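Local coordinates for Lin1840 protein (Listeria innocua serovar 6a, PDB 4ZO9) that probably hydrolyses terminal, non-reducing beta-D-glucosyl residues, releasing beta-D-glucose, as a family 3 glycoside hydrolase, at residues Q24-L29 / E301-C306; A57-G62 / V87-V92; V234-N239 / I268-A273. The protein carries 2 engineered substitutions. All blocks are in the same frame, centred on the assembly; numbering follows the deposited sequence.

The three contacts belong to one parallel barrel sheet of the TIM-barrel type and gather round a bound beta-D-glucopyranose. Interaction 1 joins the first and last strands in chain order. Interaction 2 is nested within that closure, and its strand 59-61 lies beside strand 23-25 of interaction 1: Leu25 N lies 2.9 Å from Ser59 O, a probable hydrogen bond. Their centres are about 9 Å apart. Interaction 3 lies about 13 Å, centre to centre, from interaction 1, and Ser269 OG is 2.9 Å from Met302 N, another probable hydrogen bond. Interactions 2 and 3 have centres about 14 Å apart. Met302, Leu61, Asp91, Met235, Phe238 and Trp271 all approach the sugar, so backbone pairing and pocket lining coincide.

Interaction 1. Residues Q24-L29 / E301-C306; sequences QLSPFL and EMMTTC. With BGC (beta-D-glucopyranose), chain C.
Met303 folds back over the start of the loop that follows Gln24 and Leu25, and its side chain passes from the carbonyl oxygen of Gln24 to Leu25, Ser26 and Leu29. CB passes near Gln24 O, and CG lies 3.9 Å from that same O atom. Bends at chi2 (-59°) and chi3 (-84°) then curl the chain, bringing SD to 3.7 Å from Leu25 CA and within 3.5 Å of Ser26 N, which donates a weak hydrogen bond to it. At the tip, CE rests 3.8 Å from Leu29 CD1, the two side chains reaching tip to tip, with Ser26 OG about as close. A flexible, polarisable methionine suits a place that offers both an amide N-H and leucine methyls. Alongside, the backbones pair in parallel: Gln24 N bonds Glu301 O at 3.1 Å, and Met303 N bonds Gln24 O at 3.0 Å. Gln24 and Met302 run side by side on the same face of the sheet. The buried Gln24 OE1 lies against Met302 CG and CE, 3.3 Å from CE, with no hydrogen-bond partner in the model, while Gln24 NE2 is held by Ser59. Met302 continues toward the sugar, its SD 3.5 Å from C6 of the beta-D-glucopyranose. Strand 23-25 thus pairs with 301-302 to close the barrel, flanked by strand 59-61; helix 40-47 packs against Leu29, and helix 273-279 against Glu301.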
loop_
_atom_site.group_PDB
_atom_site.type_symbol
_atom_site.label_atom_id
_atom_site.label_comp_id
_atom_site.label_asym_id
_atom_site.label_seq_id
_atom_site.Cartn_x
_atom_site.Cartn_y
_atom_site.Cartn_z
ATOM N N GLN A 24 6.147 21.344 27.026
ATOM C CA GLN A 24 5.153 20.581 27.850
ATOM C C GLN A 24 5.828 19.411 28.550
ATOM O O GLN A 24 6.625 18.702 27.956
ATOM C CB GLN A 24 3.963 20.064 27.010
ATOM C CG GLN A 24 2.801 19.321 27.696
ATOM C CD GLN A 24 1.781 18.896 26.632
ATOM O OE1 GLN A 24 2.067 18.003 25.819
ATOM N NE2 GLN A 24 0.586 19.545 26.617
ATOM N N LEU A 25 5.441 19.189 29.807
ATOM C CA LEU A 25 6.094 18.162 30.618
ATOM C C LEU A 25 5.107 17.344 31.380
ATOM O O LEU A 25 3.998 17.770 31.646
ATOM C CB LEU A 25 7.081 18.783 31.584
ATOM C CG LEU A 25 8.150 19.703 31.050
ATOM C CD1 LEU A 25 8.920 20.302 32.230
ATOM C CD2 LEU A 25 9.104 18.948 30.139
ATOM N N SER A 26 5.524 16.134 31.707
ATOM C CA SER A 26 4.703 15.208 32.445
ATOM C C SER A 26 4.549 15.797 33.819
ATOM O O SER A 26 5.383 16.623 34.174
ATOM C CB SER A 26 5.401 13.870 32.576
ATOM O OG SER A 26 5.234 13.171 31.371
ATOM N N PRO A 27 3.524 15.365 34.593
ATOM C CA PRO A 27 3.222 16.100 35.843
ATOM C C PRO A 27 4.278 15.940 36.955
ATOM O O PRO A 27 4.445 16.827 37.846
ATOM C CB PRO A 27 1.891 15.493 36.303
ATOM C CG PRO A 27 1.843 14.126 35.628
ATOM C CD PRO A 27 2.509 14.334 34.303
ATOM N N PHE A 28 4.946 14.797 36.933
ATOM C CA PHE A 28 5.919 14.478 37.984
ATOM C C PHE A 28 7.274 15.157 37.763
ATOM O O PHE A 28 8.184 14.902 38.539
ATOM C CB PHE A 28 6.125 12.950 38.150
ATOM C CG PHE A 28 6.440 12.224 36.875
ATOM C CD1 PHE A 28 7.714 12.258 36.338
ATOM C CD2 PHE A 28 5.451 11.481 36.222
ATOM C CE1 PHE A 28 7.998 11.597 35.160
ATOM C CE2 PHE A 28 5.720 10.833 35.015
ATOM C CZ PHE A 28 6.983 10.881 34.499
ATOM N N LEU A 29 7.412 15.987 36.711
ATOM C CA LEU A 29 8.595 16.850 36.518
ATOM C C LEU A 29 8.407 18.194 37.215
ATOM O O LEU A 29 9.309 18.994 37.243
ATOM C CB LEU A 29 8.880 17.061 35.030
ATOM C CG LEU A 29 9.322 15.780 34.293
ATOM C CD1 LEU A 29 9.295 15.904 32.784
ATOM C CD2 LEU A 29 10.717 15.367 34.745
ATOM N N GLU A 301 6.323 21.927 22.252
ATOM C CA GLU A 301 7.095 20.718 22.102
ATOM C C GLU A 301 6.714 19.750 23.229
ATOM O O GLU A 301 6.961 20.048 24.374
ATOM C CB GLU A 301 8.602 21.037 22.175
ATOM C CG GLU A 301 9.469 19.778 21.918
ATOM C CD GLU A 301 10.946 20.050 21.819
ATOM O OE1 GLU A 301 11.396 21.219 21.985
ATOM O OE2 GLU A 301 11.652 19.063 21.592
ATOM N N MET A 302 6.124 18.601 22.876
ATOM C CA MET A 302 5.681 17.646 23.875
ATOM C C MET A 302 6.806 16.732 24.370
ATOM O O MET A 302 7.230 15.805 23.649
ATOM C CB MET A 302 4.535 16.790 23.344
ATOM C CG MET A 302 3.979 15.760 24.325
ATOM S SD MET A 302 2.696 14.725 23.603
ATOM C CE MET A 302 1.338 15.850 23.488
ATOM N N MET A 303 7.283 17.013 25.599
ATOM C CA MET A 303 8.241 16.151 26.327
ATOM C C MET A 303 9.628 15.882 25.700
ATOM O O MET A 303 10.291 14.939 26.035
ATOM C CB MET A 303 7.577 14.838 26.680
ATOM C CG MET A 303 6.879 14.853 28.018
ATOM S SD MET A 303 7.964 15.236 29.427
ATOM C CE MET A 303 8.652 13.631 29.796
ATOM N N THR A 304 10.076 16.742 24.770
ATOM C CA THR A 304 11.514 16.736 24.390
ATOM C C THR A 304 12.067 18.148 24.583
ATOM O O THR A 304 11.320 19.052 24.878
ATOM C CB THR A 304 11.782 16.211 22.960
ATOM O OG1 THR A 304 10.820 16.731 22.049
ATOM C CG2 THR A 304 11.710 14.693 22.944
ATOM N N THR A 305 13.364 18.330 24.389
ATOM C CA THR A 305 14.015 19.517 24.858
ATOM C C THR A 305 14.683 20.321 23.763
ATOM O O THR A 305 15.579 21.109 24.072
ATOM C CB THR A 305 15.130 19.112 25.808
ATOM O OG1 THR A 305 15.981 18.239 25.109
ATOM C CG2 THR A 305 14.591 18.379 26.993
ATOM N N CYS A 306 14.303 20.135 22.502
ATOM C CA CYS A 306 15.027 20.840 21.449
ATOM C C CYS A 306 14.856 22.315 21.643
ATOM O O CYS A 306 15.841 23.024 21.675
ATOM C CB CYS A 306 14.568 20.413 20.053
ATOM S SG CYS A 306 14.820 18.658 19.878
HETATM C C2 BGC C . 0.126 9.541 21.075
HETATM C C3 BGC C . -0.812 10.715 20.787
HETATM C C4 BGC C . -1.148 11.343 22.120
HETATM C C5 BGC C . 0.077 12.152 22.580
HETATM C C6 BGC C . -0.073 12.556 24.039
HETATM C C1 BGC C . 1.328 10.009 21.948
HETATM O O2 BGC C . 0.586 8.950 19.857
HETATM O O3 BGC C . -2.008 10.284 20.145
HETATM O O4 BGC C . -2.255 12.156 21.972
HETATM O O5 BGC C . 1.356 11.427 22.288
HETATM O O6 BGC C . 0.024 11.361 24.802
#

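Interaction 2. Residues A57-G62 / V87-V92; sequences AGSVLG and VFMADV. With BGC (beta-D-glucopyranose), chain C.
This is the strand pairing of a right-handed beta-alpha-beta unit, strand 59-61, helix 66-79 and strand 87-90, the repeating element of the TIM-barrel fold. Val60 sits between two bonds to the neighbouring strand: its N donates to Val87 O at 2.9 Å and its O accepts from Met89 N, also at 2.9 Å. Gly62 N extends the ladder to Met89 O, with an N-H...O angle of 172°. Val87 O is gripped twice, because Ser59 OG, anti to its own backbone N (chi1 179°), also donates to it at 2.8 Å from above the carbonyl plane. Serine suits this spot: its short arm reaches the carbonyl of the adjacent strand, and the same OG is also bonded by Gln24 NE2. On the face carrying Val60 and Phe88, Val60 CB stands over the Phe88 ring, 4.0 Å from its centroid in a CH-pi contact, offset toward the rim; valine's branch spreads CB and both methyls over one side of the ring. The other face carries Ser59, Leu61, Val87 and Met89, and Leu61 CD1 comes 3.8 Å from C6 of the bound beta-D-glucopyranose. Just past the strand end, Asp91 OD1 takes a hydrogen bond from the sugar's O4 at 2.8 Å. Helix 66-79 covers Phe88 through Met69, Ile72 and Gln73, while strands 23-25 and 133-134 flank the pair in the sheet.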
loop_
_atom_site.group_PDB
_atom_site.type_symbol
_atom_site.label_atom_id
_atom_site.label_comp_id
_atom_site.label_asym_id
_atom_site.label_seq_id
_atom_site.Cartn_x
_atom_site.Cartn_y
_atom_site.Cartn_z
ATOM N N ALA A 57 7.664 26.406 32.327
ATOM C CA ALA A 57 7.048 25.518 31.371
ATOM C C ALA A 57 5.644 25.937 31.089
ATOM O O ALA A 57 4.915 26.406 31.989
ATOM C CB ALA A 57 7.052 24.095 31.897
ATOM N N GLY A 58 5.258 25.764 29.822
ATOM C CA GLY A 58 3.977 26.192 29.318
ATOM C C GLY A 58 2.858 25.268 29.678
ATOM O O GLY A 58 1.735 25.709 29.907
ATOM N N SER A 59 3.138 23.972 29.755
ATOM C CA SER A 59 2.037 23.050 29.840
ATOM C C SER A 59 2.383 21.745 30.538
ATOM O O SER A 59 3.511 21.289 30.486
ATOM C CB SER A 59 1.502 22.808 28.391
ATOM O OG SER A 59 0.437 21.916 28.355
ATOM N N VAL A 60 1.346 21.154 31.135
ATOM C CA VAL A 60 1.367 19.830 31.717
ATOM C C VAL A 60 0.557 18.849 30.906
ATOM O O VAL A 60 -0.527 19.183 30.497
ATOM C CB VAL A 60 0.742 19.787 33.100
ATOM C CG1 VAL A 60 0.791 18.356 33.664
ATOM C CG2 VAL A 60 1.452 20.777 34.019
ATOM N N LEU A 61 1.088 17.624 30.764
ATOM C CA LEU A 61 0.518 16.519 29.965
ATOM C C LEU A 61 0.247 15.336 30.845
ATOM O O LEU A 61 1.150 14.787 31.399
ATOM C CB LEU A 61 1.576 16.048 28.947
ATOM C CG LEU A 61 1.367 14.734 28.200
ATOM C CD1 LEU A 61 0.591 14.956 26.937
ATOM C CD2 LEU A 61 2.683 14.107 27.811
ATOM N N GLY A 62 -0.993 14.892 30.888
ATOM C CA GLY A 62 -1.330 13.678 31.618
ATOM C C GLY A 62 -1.282 13.812 33.142
ATOM O O GLY A 62 -0.800 12.933 33.824
ATOM N N VAL A 87 -1.357 25.269 31.408
ATOM C CA VAL A 87 -2.486 24.579 30.776
ATOM C C VAL A 87 -2.231 23.050 30.899
ATOM O O VAL A 87 -1.103 22.569 30.648
ATOM C CB VAL A 87 -2.749 25.045 29.317
ATOM C CG1 VAL A 87 -1.526 24.848 28.455
ATOM C CG2 VAL A 87 -3.958 24.335 28.746
ATOM N N PHE A 88 -3.265 22.349 31.408
ATOM C CA PHE A 88 -3.308 20.897 31.572
ATOM C C PHE A 88 -4.025 20.177 30.436
ATOM O O PHE A 88 -5.210 20.434 30.157
ATOM C CB PHE A 88 -3.984 20.545 32.859
ATOM C CG PHE A 88 -3.150 20.902 34.054
ATOM C CD1 PHE A 88 -2.950 22.235 34.407
ATOM C CD2 PHE A 88 -2.546 19.935 34.794
ATOM C CE1 PHE A 88 -2.154 22.562 35.488
ATOM C CE2 PHE A 88 -1.745 20.262 35.890
ATOM C CZ PHE A 88 -1.550 21.568 36.219
ATOM N N MET A 89 -3.301 19.257 29.804
ATOM C CA MET A 89 -3.836 18.494 28.649
ATOM C C MET A 89 -3.866 16.986 28.909
ATOM O O MET A 89 -3.092 16.461 29.749
ATOM C CB MET A 89 -3.030 18.818 27.392
ATOM C CG MET A 89 -2.760 20.303 27.157
ATOM S SD MET A 89 -2.373 20.594 25.419
ATOM C CE MET A 89 -1.828 22.292 25.576
ATOM N N ALA A 90 -4.809 16.288 28.262
ATOM C CA ALA A 90 -4.866 14.824 28.431
ATOM C C ALA A 90 -5.487 14.082 27.250
ATOM O O ALA A 90 -6.237 14.627 26.470
ATOM C CB ALA A 90 -5.650 14.492 29.686
ATOM N N ASP A 91 -5.250 12.792 27.219
ATOM C CA ASP A 91 -5.897 11.875 26.286
ATOM C C ASP A 91 -7.283 11.385 26.812
ATOM O O ASP A 91 -7.354 10.466 27.614
ATOM C CB ASP A 91 -4.969 10.681 26.031
ATOM C CG ASP A 91 -3.726 11.072 25.239
ATOM O OD1 ASP A 91 -3.898 11.546 24.113
ATOM O OD2 ASP A 91 -2.586 10.873 25.689
ATOM N N VAL A 92 -8.359 12.040 26.386
ATOM C CA VAL A 92 -9.723 11.586 26.642
ATOM C C VAL A 92 -10.249 11.297 25.241
ATOM O O VAL A 92 -10.658 12.165 24.481
ATOM C CB VAL A 92 -10.554 12.619 27.453
ATOM C CG1 VAL A 92 -11.800 11.972 28.021
ATOM C CG2 VAL A 92 -9.669 13.211 28.597
HETATM C C2 BGC C . 0.126 9.541 21.075
HETATM C C3 BGC C . -0.812 10.715 20.787
HETATM C C4 BGC C . -1.148 11.343 22.120
HETATM C C5 BGC C . 0.077 12.152 22.580
HETATM C C6 BGC C . -0.073 12.556 24.039
HETATM C C1 BGC C . 1.328 10.009 21.948
HETATM O O2 BGC C . 0.586 8.950 19.857
HETATM O O3 BGC C . -2.008 10.284 20.145
HETATM O O4 BGC C . -2.255 12.156 21.972
HETATM O O5 BGC C . 1.356 11.427 22.288
HETATM O O6 BGC C . 0.024 11.361 24.802
#

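Interaction 3. Residues V234-N239 / I268-A273; sequences VMTAFN and ISAWGA. Engineered in segment 268-273: Ala270 (natural residue Asp). With GLC (alpha-D-glucopyranose), chain B; BGC (beta-D-glucopyranose), chain G; BGC (beta-D-glucopyranose), chain C.
Phe238 lays one face of its ring over the methyl of Ala270, engineered from a natural aspartate; Ala270 CB is 3.9 Å from the ring centroid, 22° off the normal, a CH-pi contact. At the ring's edge, in its plane, lie Trp271 O and, 3.4 Å from Phe238 CE2, O2 of the beta-D-glucopyranose touched by Met235. The Thr236 hydroxyl, placed between its own backbone N and carbonyl carbon (chi1 67°), accepts a hydrogen bond from Ala270 N at 3.1 Å and also bonds Thr247, so a small polar side chain ties loop to strand end. Neighbouring strands of the TIM-type barrel pair in parallel, Ile268 N donating to Val234 O at 3.1 Å and Thr236 N to Ile268 O; the loops that follow line the sugar pocket. Slender and unbranched, Met235 packs its CB 3.7 Å from Ile268 CG2 and bends at chi3, bringing CE to 3.4 Å from O4. Trp271 turns one indole face to a second glucose, modelled as overlapping alpha and beta anomers. Arg572 of the second subunit packs on Phe238. Strand 187-193 flanks 233-236, Met302 of strand 301-302 packs on Met235, Ile268 and Trp271, and helix 273-279 meets Phe238 through Glu276.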
loop_
_atom_site.group_PDB
_atom_site.type_symbol
_atom_site.label_atom_id
_atom_site.label_comp_id
_atom_site.label_asym_id
_atom_site.label_seq_id
_atom_site.Cartn_x
_atom_site.Cartn_y
_atom_site.Cartn_z
ATOM N N VAL A 234 -4.439 21.768 17.257
ATOM C CA VAL A 234 -4.095 20.698 16.330
ATOM C C VAL A 234 -2.808 20.042 16.760
ATOM O O VAL A 234 -1.889 20.725 17.179
ATOM C CB VAL A 234 -3.931 21.236 14.876
ATOM C CG1 VAL A 234 -3.521 20.141 13.892
ATOM C CG2 VAL A 234 -5.230 21.874 14.407
ATOM N N MET A 235 -2.717 18.730 16.632
ATOM C CA MET A 235 -1.448 18.001 16.957
ATOM C C MET A 235 -0.769 17.466 15.665
ATOM O O MET A 235 -1.466 16.991 14.753
ATOM C CB MET A 235 -1.709 16.875 17.995
ATOM C CG MET A 235 -0.466 16.079 18.372
ATOM S SD MET A 235 -0.809 14.560 19.280
ATOM C CE MET A 235 -1.444 15.279 20.827
ATOM N N THR A 236 0.572 17.551 15.583
ATOM C CA THR A 236 1.294 17.101 14.404
ATOM C C THR A 236 1.296 15.577 14.410
ATOM O O THR A 236 1.051 14.936 15.482
ATOM C CB THR A 236 2.760 17.565 14.391
ATOM O OG1 THR A 236 3.484 16.910 15.457
ATOM C CG2 THR A 236 2.896 19.073 14.542
ATOM N N ALA A 237 1.588 14.994 13.238
ATOM C CA ALA A 237 1.746 13.576 13.105
ATOM C C ALA A 237 3.241 13.083 13.112
ATOM O O ALA A 237 4.163 13.812 12.740
ATOM C CB ALA A 237 1.068 13.180 11.796
ATOM N N PHE A 238 3.451 11.831 13.535
ATOM C CA PHE A 238 4.727 11.131 13.491
ATOM C C PHE A 238 5.396 10.897 12.131
ATOM O O PHE A 238 6.645 10.946 12.047
ATOM C CB PHE A 238 4.618 9.797 14.177
ATOM C CG PHE A 238 4.413 9.915 15.666
ATOM C CD1 PHE A 238 5.356 10.523 16.468
ATOM C CD2 PHE A 238 3.240 9.467 16.248
ATOM C CE1 PHE A 238 5.175 10.604 17.825
ATOM C CE2 PHE A 238 3.065 9.535 17.629
ATOM C CZ PHE A 238 4.019 10.104 18.396
ATOM N N ASN A 239 4.553 10.634 11.130
ATOM C CA ASN A 239 4.936 10.257 9.750
ATOM C C ASN A 239 5.476 11.398 8.932
ATOM O O ASN A 239 5.162 12.565 9.194
ATOM C CB ASN A 239 3.725 9.692 8.989
ATOM C CG ASN A 239 2.463 10.581 9.113
ATOM O OD1 ASN A 239 1.845 10.668 10.204
ATOM N ND2 ASN A 239 2.079 11.231 8.019
ATOM N N ILE A 268 0.632 21.741 18.639
ATOM C CA ILE A 268 1.429 20.954 19.620
ATOM C C ILE A 268 1.985 19.768 18.904
ATOM O O ILE A 268 1.308 19.194 18.050
ATOM C CB ILE A 268 0.552 20.433 20.806
ATOM C CG1 ILE A 268 1.425 19.759 21.840
ATOM C CG2 ILE A 268 -0.562 19.468 20.337
ATOM C CD1 ILE A 268 0.716 19.338 23.115
ATOM N N SER A 269 3.196 19.376 19.248
ATOM C CA SER A 269 3.835 18.239 18.618
ATOM C C SER A 269 3.244 16.989 19.148
ATOM O O SER A 269 2.824 16.958 20.268
ATOM C CB SER A 269 5.349 18.225 18.897
ATOM O OG SER A 269 5.692 17.630 20.139
ATOM N N ALA A 270 3.225 15.921 18.357
ATOM C CA ALA A 270 2.983 14.628 18.986
ATOM C C ALA A 270 4.178 14.357 19.889
ATOM O O ALA A 270 5.238 14.954 19.749
ATOM C CB ALA A 270 2.855 13.514 17.995
ATOM N N TRP A 271 4.026 13.397 20.768
ATOM C CA TRP A 271 5.050 13.098 21.743
ATOM C C TRP A 271 6.435 12.835 21.133
ATOM O O TRP A 271 6.611 11.852 20.426
ATOM C CB TRP A 271 4.652 11.891 22.557
ATOM C CG TRP A 271 5.689 11.583 23.569
ATOM C CD1 TRP A 271 6.987 11.193 23.329
ATOM C CD2 TRP A 271 5.551 11.623 24.993
ATOM N NE1 TRP A 271 7.647 10.997 24.515
ATOM C CE2 TRP A 271 6.782 11.239 25.547
ATOM C CE3 TRP A 271 4.506 11.906 25.844
ATOM C CZ2 TRP A 271 7.000 11.168 26.922
ATOM C CZ3 TRP A 271 4.730 11.815 27.245
ATOM C CH2 TRP A 271 5.949 11.464 27.742
ATOM N N GLY A 272 7.409 13.688 21.462
ATOM C CA GLY A 272 8.754 13.568 20.950
ATOM C C GLY A 272 8.966 13.879 19.469
ATOM O O GLY A 272 10.106 13.890 19.016
ATOM N N ALA A 273 7.892 14.140 18.718
ATOM C CA ALA A 273 8.007 14.285 17.292
ATOM C C ALA A 273 8.997 15.401 16.822
ATOM O O ALA A 273 9.541 15.326 15.691
ATOM C CB ALA A 273 6.630 14.524 16.718
HETATM C C1 GLC B . 4.685 7.520 23.558
HETATM C C2 GLC B . 3.434 7.806 22.841
HETATM C C3 GLC B . 2.741 8.947 23.603
HETATM C C4 GLC B . 2.595 8.565 25.081
HETATM C C5 GLC B . 3.933 8.105 25.660
HETATM C C6 GLC B . 3.820 7.383 26.930
HETATM O O1 GLC B . 5.400 8.740 23.582
HETATM O O2 GLC B . 3.800 8.150 21.511
HETATM O O3 GLC B . 1.383 9.207 23.111
HETATM O O4 GLC B . 2.091 9.720 25.785
HETATM O O5 GLC B . 4.356 7.032 24.885
HETATM O O6 GLC B . 3.240 8.312 27.780
HETATM C C2 BGC G . 3.538 7.935 22.907
HETATM C C3 BGC G . 2.755 9.013 23.647
HETATM C C4 BGC G . 2.649 8.653 25.132
HETATM C C5 BGC G . 3.918 8.079 25.764
HETATM C C6 BGC G . 3.543 7.302 27.003
HETATM C C1 BGC G . 4.848 7.675 23.625
HETATM O O1 BGC G . 5.595 6.713 22.877
HETATM O O2 BGC G . 3.847 8.295 21.561
HETATM O O3 BGC G . 1.422 9.190 23.117
HETATM O O4 BGC G . 2.287 9.834 25.862
HETATM O O5 BGC G . 4.576 7.153 24.924
HETATM O O6 BGC G . 2.800 8.191 27.809
HETATM C C2 BGC C . 0.126 9.541 21.075
HETATM C C3 BGC C . -0.812 10.715 20.787
HETATM C C4 BGC C . -1.148 11.343 22.120
HETATM C C5 BGC C . 0.077 12.152 22.580
HETATM C C6 BGC C . -0.073 12.556 24.039
HETATM C C1 BGC C . 1.328 10.009 21.948
HETATM O O2 BGC C . 0.586 8.950 19.857
HETATM O O3 BGC C . -2.008 10.284 20.145
HETATM O O4 BGC C . -2.255 12.156 21.972
HETATM O O5 BGC C . 1.356 11.427 22.288
HETATM O O6 BGC C . 0.024 11.361 24.802
#